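Local coordinates for Glyco_hydro_cc domain-containing protein (Cryptococcus neoformans, PDB 6UBC) that binds oligosaccharides and belongs to glycoside hydrolase family 128 (subgroup VII), a family known for beta-1,3-glucan cleavage, at residues 323-326 / 327-330; 356-359 / 360-364; 257-260 / 261-264; 293-296 / 297-301. All coordinates share one frame; numbering follows the deposited sequence.

Contact 1: residues 323-326 / 327-330; sequences KWLS and AFSS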
# COMPACT_ATOMS: atom_id res chain seq x y z
N LYS A 323 -0.86 -1.35 19.24
CA LYS A 323 0.16 -0.30 19.49
C LYS A 323 1.52 -0.66 18.87
O LYS A 323 2.56 -0.25 19.42
CB LYS A 323 0.26 -0.08 21.01
CG LYS A 323 -1.04 0.40 21.64
CD LYS A 323 -0.79 0.78 23.06
CE LYS A 323 -2.01 1.37 23.73
NZ LYS A 323 -1.90 1.19 25.20
N TRP A 324 1.54 -1.22 17.67
CA TRP A 324 2.81 -1.43 16.93
C TRP A 324 3.27 -0.10 16.33
O TRP A 324 4.40 0.37 16.61
CB TRP A 324 2.64 -2.50 15.85
CG TRP A 324 3.94 -3.04 15.32
CD1 TRP A 324 4.56 -4.22 15.65
CD2 TRP A 324 4.78 -2.40 14.35
NE1 TRP A 324 5.75 -4.33 14.95
CE2 TRP A 324 5.93 -3.21 14.18
CE3 TRP A 324 4.72 -1.18 13.68
CZ2 TRP A 324 7.00 -2.81 13.39
CZ3 TRP A 324 5.78 -0.80 12.89
CH2 TRP A 324 6.86 -1.65 12.69
N LEU A 325 2.42 0.49 15.48
CA LEU A 325 2.78 1.72 14.79
C LEU A 325 3.03 2.83 15.80
O LEU A 325 3.89 3.70 15.58
CB LEU A 325 1.71 2.15 13.81
CG LEU A 325 2.16 3.17 12.78
CD1 LEU A 325 3.33 2.68 11.91
CD2 LEU A 325 1.01 3.59 11.89
N SER A 326 2.21 2.89 16.84
CA SER A 326 2.34 4.00 17.82
C SER A 326 3.69 3.89 18.52
O SER A 326 4.35 4.94 18.73
CB SER A 326 1.20 4.08 18.79
OG SER A 326 1.07 2.90 19.58
N ALA A 327 4.08 2.69 18.91
CA ALA A 327 5.42 2.53 19.54
C ALA A 327 6.51 2.80 18.52
O ALA A 327 7.52 3.42 18.87
CB ALA A 327 5.59 1.18 20.17
N PHE A 328 6.37 2.33 17.29
CA PHE A 328 7.35 2.54 16.20
C PHE A 328 7.53 4.05 16.00
O PHE A 328 8.65 4.54 15.88
CB PHE A 328 6.83 1.86 14.92
CG PHE A 328 7.57 2.11 13.64
CD1 PHE A 328 8.71 1.36 13.31
CD2 PHE A 328 7.14 3.08 12.72
CE1 PHE A 328 9.42 1.63 12.14
CE2 PHE A 328 7.83 3.29 11.54
CZ PHE A 328 8.97 2.58 11.25
N SER A 329 6.44 4.80 15.99
CA SER A 329 6.45 6.26 15.77
C SER A 329 7.23 6.96 16.87
O SER A 329 7.96 7.95 16.56
CB SER A 329 5.01 6.79 15.70
OG SER A 329 4.98 8.21 15.44
N SER A 330 7.08 6.48 18.09
CA SER A 330 7.80 6.97 19.29
C SER A 330 9.30 6.74 19.15
O SER A 330 10.06 7.66 19.53
CB SER A 330 7.30 6.32 20.52
OG SER A 330 6.02 6.83 20.72

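Contact 2: residues 356-359 / 360-364; sequences DYYY and NTYGK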
# COMPACT_ATOMS: atom_id res chain seq x y z
N ASP A 356 -10.38 7.21 9.38
CA ASP A 356 -10.55 8.07 10.58
C ASP A 356 -9.47 7.77 11.60
O ASP A 356 -8.87 8.73 12.17
CB ASP A 356 -11.93 7.90 11.20
CG ASP A 356 -13.09 8.46 10.41
OD1 ASP A 356 -12.89 9.17 9.44
OD2 ASP A 356 -14.18 8.15 10.78
N TYR A 357 -9.24 6.50 11.96
CA TYR A 357 -8.29 6.17 13.02
C TYR A 357 -6.92 6.77 12.66
O TYR A 357 -6.25 7.46 13.52
CB TYR A 357 -8.22 4.67 13.31
CG TYR A 357 -7.10 4.39 14.27
CD1 TYR A 357 -7.21 4.68 15.62
CD2 TYR A 357 -5.85 4.02 13.80
CE1 TYR A 357 -6.14 4.53 16.48
CE2 TYR A 357 -4.78 3.90 14.65
CZ TYR A 357 -4.92 4.15 16.01
OH TYR A 357 -3.84 4.06 16.84
N TYR A 358 -6.45 6.50 11.44
CA TYR A 358 -5.08 6.86 11.05
C TYR A 358 -4.93 8.37 10.85
O TYR A 358 -3.82 8.88 11.19
CB TYR A 358 -4.59 6.01 9.87
CG TYR A 358 -4.25 4.62 10.34
CD1 TYR A 358 -3.07 4.37 11.04
CD2 TYR A 358 -5.13 3.57 10.20
CE1 TYR A 358 -2.74 3.11 11.49
CE2 TYR A 358 -4.81 2.29 10.61
CZ TYR A 358 -3.61 2.05 11.27
OH TYR A 358 -3.29 0.80 11.73
N TYR A 359 -5.96 9.03 10.31
CA TYR A 359 -5.94 10.50 10.14
C TYR A 359 -6.04 11.20 11.51
O TYR A 359 -5.19 12.07 11.83
CB TYR A 359 -6.98 11.00 9.15
CG TYR A 359 -6.59 12.37 8.68
CD1 TYR A 359 -5.57 12.51 7.73
CD2 TYR A 359 -7.08 13.51 9.29
CE1 TYR A 359 -5.16 13.76 7.30
CE2 TYR A 359 -6.65 14.77 8.91
CZ TYR A 359 -5.69 14.89 7.92
OH TYR A 359 -5.30 16.11 7.47
N ASN A 360 -6.95 10.76 12.37
CA ASN A 360 -7.09 11.38 13.71
C ASN A 360 -5.82 11.19 14.52
O ASN A 360 -5.42 12.10 15.22
CB ASN A 360 -8.31 10.83 14.45
CG ASN A 360 -9.58 11.28 13.78
OD1 ASN A 360 -9.56 12.20 12.99
ND2 ASN A 360 -10.69 10.64 14.09
N THR A 361 -5.13 10.06 14.40
CA THR A 361 -3.93 9.77 15.21
C THR A 361 -2.71 10.54 14.71
O THR A 361 -1.98 11.08 15.59
CB THR A 361 -3.70 8.26 15.37
OG1 THR A 361 -4.86 7.62 15.90
CG2 THR A 361 -2.58 7.90 16.30
N TYR A 362 -2.44 10.62 13.41
CA TYR A 362 -1.15 11.15 12.88
C TYR A 362 -1.30 12.48 12.11
O TYR A 362 -0.33 13.15 11.96
CB TYR A 362 -0.48 10.09 12.03
CG TYR A 362 -0.12 8.91 12.89
CD1 TYR A 362 0.91 9.00 13.81
CD2 TYR A 362 -0.83 7.71 12.82
CE1 TYR A 362 1.24 7.95 14.65
CE2 TYR A 362 -0.50 6.64 13.67
CZ TYR A 362 0.54 6.74 14.58
OH TYR A 362 0.87 5.74 15.48
N GLY A 363 -2.48 12.80 11.61
CA GLY A 363 -2.76 14.02 10.87
C GLY A 363 -1.98 14.15 9.59
O GLY A 363 -1.97 15.27 9.07
N LYS A 364 -1.47 13.04 9.02
CA LYS A 364 -0.73 13.03 7.74
C LYS A 364 -1.56 12.39 6.62
O LYS A 364 -2.49 11.59 6.82
CB LYS A 364 0.60 12.28 7.90
CG LYS A 364 1.55 12.98 8.86
CD LYS A 364 2.81 12.28 9.05
CE LYS A 364 3.65 13.00 10.06
NZ LYS A 364 4.89 12.25 10.38
O HOH W 1 -1.02 4.06 15.97
O HOH W 2 -2.16 10.04 9.01
O HOH W 3 -2.39 16.22 6.42

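Contact 3: residues 257-260 / 261-264; sequences SAFK and ALTT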
# COMPACT_ATOMS: atom_id res chain seq x y z
N SER A 257 18.45 -7.00 0.34
CA SER A 257 19.75 -6.87 -0.32
C SER A 257 19.62 -5.97 -1.55
O SER A 257 20.46 -5.02 -1.73
CB SER A 257 20.31 -8.26 -0.55
OG SER A 257 21.39 -8.11 -1.41
N ALA A 258 18.52 -6.07 -2.31
CA ALA A 258 18.31 -5.20 -3.49
C ALA A 258 18.14 -3.74 -3.01
O ALA A 258 18.55 -2.78 -3.72
CB ALA A 258 17.14 -5.69 -4.32
N PHE A 259 17.41 -3.57 -1.91
CA PHE A 259 17.11 -2.21 -1.40
C PHE A 259 18.43 -1.53 -1.00
O PHE A 259 18.63 -0.41 -1.31
CB PHE A 259 16.16 -2.27 -0.20
CG PHE A 259 15.58 -0.90 0.08
CD1 PHE A 259 14.44 -0.46 -0.59
CD2 PHE A 259 16.24 -0.01 0.91
CE1 PHE A 259 13.95 0.82 -0.42
CE2 PHE A 259 15.69 1.25 1.12
CZ PHE A 259 14.57 1.67 0.44
N LYS A 260 19.26 -2.25 -0.29
CA LYS A 260 20.58 -1.71 0.13
C LYS A 260 21.45 -1.39 -1.10
O LYS A 260 22.23 -0.46 -0.95
CB LYS A 260 21.26 -2.66 1.10
CG LYS A 260 20.53 -2.89 2.40
CD LYS A 260 21.35 -3.62 3.40
CE LYS A 260 21.70 -2.73 4.59
NZ LYS A 260 23.09 -2.96 5.07
N ALA A 261 21.26 -2.01 -2.28
CA ALA A 261 22.09 -1.72 -3.49
C ALA A 261 21.53 -0.56 -4.30
O ALA A 261 22.09 -0.28 -5.36
CB ALA A 261 22.25 -2.96 -4.36
N LEU A 262 20.44 0.08 -3.90
CA LEU A 262 19.94 1.22 -4.67
C LEU A 262 21.07 2.26 -4.70
O LEU A 262 21.77 2.40 -3.67
CB LEU A 262 18.64 1.75 -4.05
CG LEU A 262 17.46 0.76 -4.14
CD1 LEU A 262 16.25 1.30 -3.37
CD2 LEU A 262 17.09 0.48 -5.57
N THR A 263 21.26 2.89 -5.85
CA THR A 263 22.26 3.96 -6.08
C THR A 263 21.53 5.16 -6.66
O THR A 263 22.11 6.21 -6.82
CB THR A 263 23.44 3.45 -6.94
OG1 THR A 263 22.98 2.90 -8.18
CG2 THR A 263 24.28 2.43 -6.19
N THR A 264 20.25 5.02 -6.93
CA THR A 264 19.46 6.11 -7.52
C THR A 264 18.25 6.39 -6.61
O THR A 264 17.58 5.44 -6.17
CB THR A 264 19.23 5.69 -8.98
OG1 THR A 264 18.97 6.93 -9.62
CG2 THR A 264 18.09 4.71 -9.17

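Contact 4: residues 293-296 / 297-301; sequences LWDS and TIAPW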
# COMPACT_ATOMS: atom_id res chain seq x y z
N LEU A 293 15.86 -0.24 11.62
CA LEU A 293 16.03 -0.49 10.16
C LEU A 293 15.49 0.70 9.36
O LEU A 293 16.12 1.11 8.40
CB LEU A 293 15.33 -1.80 9.80
CG LEU A 293 15.46 -2.21 8.34
CD1 LEU A 293 16.92 -2.35 7.97
CD2 LEU A 293 14.74 -3.56 8.11
N TRP A 294 14.31 1.19 9.76
CA TRP A 294 13.69 2.37 9.16
C TRP A 294 14.71 3.53 9.18
O TRP A 294 15.02 4.09 8.12
CB TRP A 294 12.42 2.70 9.94
CG TRP A 294 11.82 3.99 9.48
CD1 TRP A 294 12.16 5.21 9.95
CD2 TRP A 294 10.79 4.20 8.49
NE1 TRP A 294 11.42 6.17 9.32
CE2 TRP A 294 10.58 5.59 8.41
CE3 TRP A 294 10.00 3.36 7.68
CZ2 TRP A 294 9.65 6.16 7.55
CZ3 TRP A 294 9.08 3.92 6.81
CH2 TRP A 294 8.90 5.31 6.76
N ASP A 295 15.27 3.79 10.34
CA ASP A 295 16.17 4.94 10.54
C ASP A 295 17.46 4.75 9.75
O ASP A 295 17.87 5.71 9.09
CB ASP A 295 16.45 5.23 12.01
CG ASP A 295 15.33 6.05 12.63
OD1 ASP A 295 14.72 6.87 11.88
OD2 ASP A 295 15.06 5.84 13.80
N SER A 296 18.00 3.54 9.70
CA SER A 296 19.33 3.31 9.09
C SER A 296 19.24 3.16 7.58
O SER A 296 20.22 3.50 6.93
CB SER A 296 19.97 2.10 9.67
OG SER A 296 19.33 0.91 9.23
N THR A 297 18.16 2.64 7.04
CA THR A 297 18.09 2.10 5.65
C THR A 297 17.06 2.81 4.77
O THR A 297 17.35 3.04 3.63
CB THR A 297 17.87 0.59 5.74
OG1 THR A 297 18.92 0.05 6.53
CG2 THR A 297 17.88 -0.13 4.42
N ILE A 298 15.90 3.22 5.34
CA ILE A 298 14.84 3.96 4.61
C ILE A 298 15.06 5.48 4.76
O ILE A 298 15.18 6.19 3.71
CB ILE A 298 13.46 3.52 5.11
CG1 ILE A 298 13.13 2.09 4.65
CG2 ILE A 298 12.41 4.49 4.61
CD1 ILE A 298 11.88 1.49 5.32
N ALA A 299 15.12 5.97 5.99
CA ALA A 299 15.21 7.43 6.30
C ALA A 299 16.31 8.17 5.53
O ALA A 299 16.06 9.30 5.09
CB ALA A 299 15.37 7.62 7.77
N PRO A 300 17.53 7.62 5.31
CA PRO A 300 18.56 8.39 4.61
C PRO A 300 18.10 8.94 3.25
O PRO A 300 18.62 9.97 2.82
CB PRO A 300 19.71 7.38 4.48
CG PRO A 300 19.54 6.46 5.67
CD PRO A 300 18.03 6.31 5.75
N TRP A 301 17.18 8.26 2.55
CA TRP A 301 16.73 8.69 1.21
C TRP A 301 15.92 9.98 1.29
O TRP A 301 15.82 10.69 0.26
CB TRP A 301 15.96 7.58 0.52
CG TRP A 301 16.84 6.45 0.09
CD1 TRP A 301 16.86 5.18 0.57
CD2 TRP A 301 17.82 6.50 -0.96
NE1 TRP A 301 17.81 4.44 -0.08
CE2 TRP A 301 18.39 5.21 -1.04
CE3 TRP A 301 18.28 7.51 -1.81
CZ2 TRP A 301 19.43 4.92 -1.91
CZ3 TRP A 301 19.26 7.21 -2.72
CH2 TRP A 301 19.81 5.93 -2.78

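Contact 1: residues 323-326 / 327-330
Trp324 and Phe328 meet across the first turn of helix 324-331, where Phe328 N donates to Trp324 O in the carbonyl plane at 2.9 Å and Ser329 N follows to Leu325 O at 2.8 Å. The bond one residue earlier, from Ala327 N to Lys323 O, is weak, as befits a turn only just closing: Lys323 stands at the N-cap with positive phi and joins this helix to helix 319-322. Both aromatic side chains set CG opposite the backbone N (chi1 -164° for Trp324, 172° for Phe328), which sends the two rings off the same flank of the helix. Their planes lie 23° from parallel but have slid apart, with centroids 5.1 Å apart and little overlap. The touching is done by the far rim of the indole, CZ3 meeting Phe328 CG at 3.5 Å and CH2 meeting Phe328 CD1 at 3.6 Å. Leu325 CD1 meets Phe328 CD2 at 3.9 Å, on the same side of the phenyl plane as the indole. Outside the turn, Trp324 NE1 is bonded to Ile285 O, the Phe328 ring meets Trp294 edge-to-face, and the carboxylate of Glu319 takes the N-H groups of Leu325 and Ser326. The buried side of this turn is therefore held by aromatic and aliphatic contact, while the Glu319 carboxylate, bonded to N-H groups of the first turn, would probably be stabilised by the positive end of the helix dipole.

Contact 2: residues 356-359 / 360-364
Tyr359 and Asn360 lie at the C-terminal end of helix 348-362, the helix of a beta-alpha-beta unit between strands 339-345 and 366-375. With chi1 at -161°, the Tyr359 side chain lies beside its own carbonyl carbon and slants towards the departing chain. Gly363 CA sits over the centre of its ring, 4.2 Å from the centroid and 10° off the normal, a CH-pi contact made where the backbone leaves helical geometry with positive phi. Gly363 N closes the last turn on Tyr359 O at 2.8 Å, and Lys364 O reaches Tyr359 CD1 at 3.3 Å. Asn360 folds back over the preceding turn: its N donates to Asp356 O at 2.8 Å, and its CG lies 3.1 Å from the same oxygen, although its side-chain ND2 is too badly angled to bond there. Next along the helix, Tyr357 O is gripped twice, by Thr361 N and by Thr361 OG1, which arrive from opposite faces of the carbonyl plane; OG1 also rests over one face of the Tyr357 ring. Asp356 is salt-bridged to Arg405. A water spans Tyr359 OH and Gly363 O, 3.1 Å from the hydroxyl oxygen and 2.8 Å from the carbonyl oxygen, to which it donates.

Contact 3: residues 257-260 / 261-264
The C-terminal end of helix 250-260, where the chain turns into the loop before strand 268-270, is closed by Phe259 and Leu262. Leu262 N donates to Phe259 O at 3.2 Å with a nearly straight N-H (166°), a bond to the third residue back, as in a 3-10 turn. The nitrogen stands well above the carbonyl plane, 62° out of it, a position in keeping with the tight turn. Just before it the regular pattern has already weakened: Ala261 N is shared between Ser257 O and Ala258 O, each 3.2 Å away and each a weak bond. In the same turn the leucine side chain meets the phenylalanine. Leu262 CD1 lies over one face of the Phe259 ring, displaced towards the rim on the CD1 and CE1 side, 3.9 Å from the centroid in a CH-pi contact. Leu262 CG meanwhile packs against the backbone, 3.3 Å from Phe259 O. Phe259 is buried and also touches Leu242, whereas Leu262 reaches out to Thr228 and Trp301. Weakened and three-residue bonds, with an apolar side chain folded back over the final turn, make up a helix terminus that hands over to the next strand of an alternating beta/alpha fold.

Contact 4: residues 293-296 / 297-301
With chi1 at 174° the indole of Trp294 extends away from its backbone N, and Ile298 turns CG1 opposite its carbonyl carbon (chi1 -71°), bringing both branches of the isoleucine against the indole. Ile298 CG2 sits over the six-membered ring, 4.0 Å from its centroid and 8° off the normal, in a CH-pi contact. The longer branch reaches the rim, CD1 meeting Trp294 CE3 at 3.5 Å. Behind these side chains the backbone widens into a pi-type turn. Trp294 O accepts from both Ile298 N, at 3.0 Å, and Ala299 N, at 2.8 Å, the latter along a nearly straight N-H. Pro300 follows and has no N-H to give, and its ring instead lies against the carbonyls of the preceding turn, with CD 3.4 Å from Asp295 O and CG 3.3 Å from Ser296 O. On the outer side, the neighbouring hydroxyls Ser296 OG and Thr297 OG1 are hydrogen-bonded at 2.9 Å, while Leu293 CD1 approaches that same Thr297 OG1 at 3.4 Å. Elsewhere, Trp294 NE1 bonds to Thr334 O, and the Asp295 carboxylate accepts from the backbone N-H groups of Ser333 and Thr334. Trp294 and Ile298 both rest on Leu308 and form the sheet-facing side of the helix in a beta-alpha-beta crossover between strands 268-270 and 307-309, with a pi-type turn ahead of Pro300, as suits the (beta/alpha)8-barrel architecture of this family.

Overall arrangement
The contacts lie on helices, or at a helix end running into a loop, around the largely parallel sheet, and touch in series, 2 to 1 to 4 to 3. Contact 1 touches contact 4 through one aromatic pair, and its Leu325, Ser326 and Ser329 meet the tyrosines of contact 2. Contacts 3 and 4 adjoin through Phe259 and Trp301, whereas contacts 2 and 3 are about 31 Å apart between centres. Contacts 1 and 4 are partly buried and rely on aromatic and aliphatic packing; contacts 2 and 3 lie at the surface. Contact 2 adds bridging waters and a hydroxyl-to-carbonyl bond; contact 3 keeps one apolar pair beside weakened backbone bonds. Contact 1 begins a helix, while the other three lie at or near helix ends.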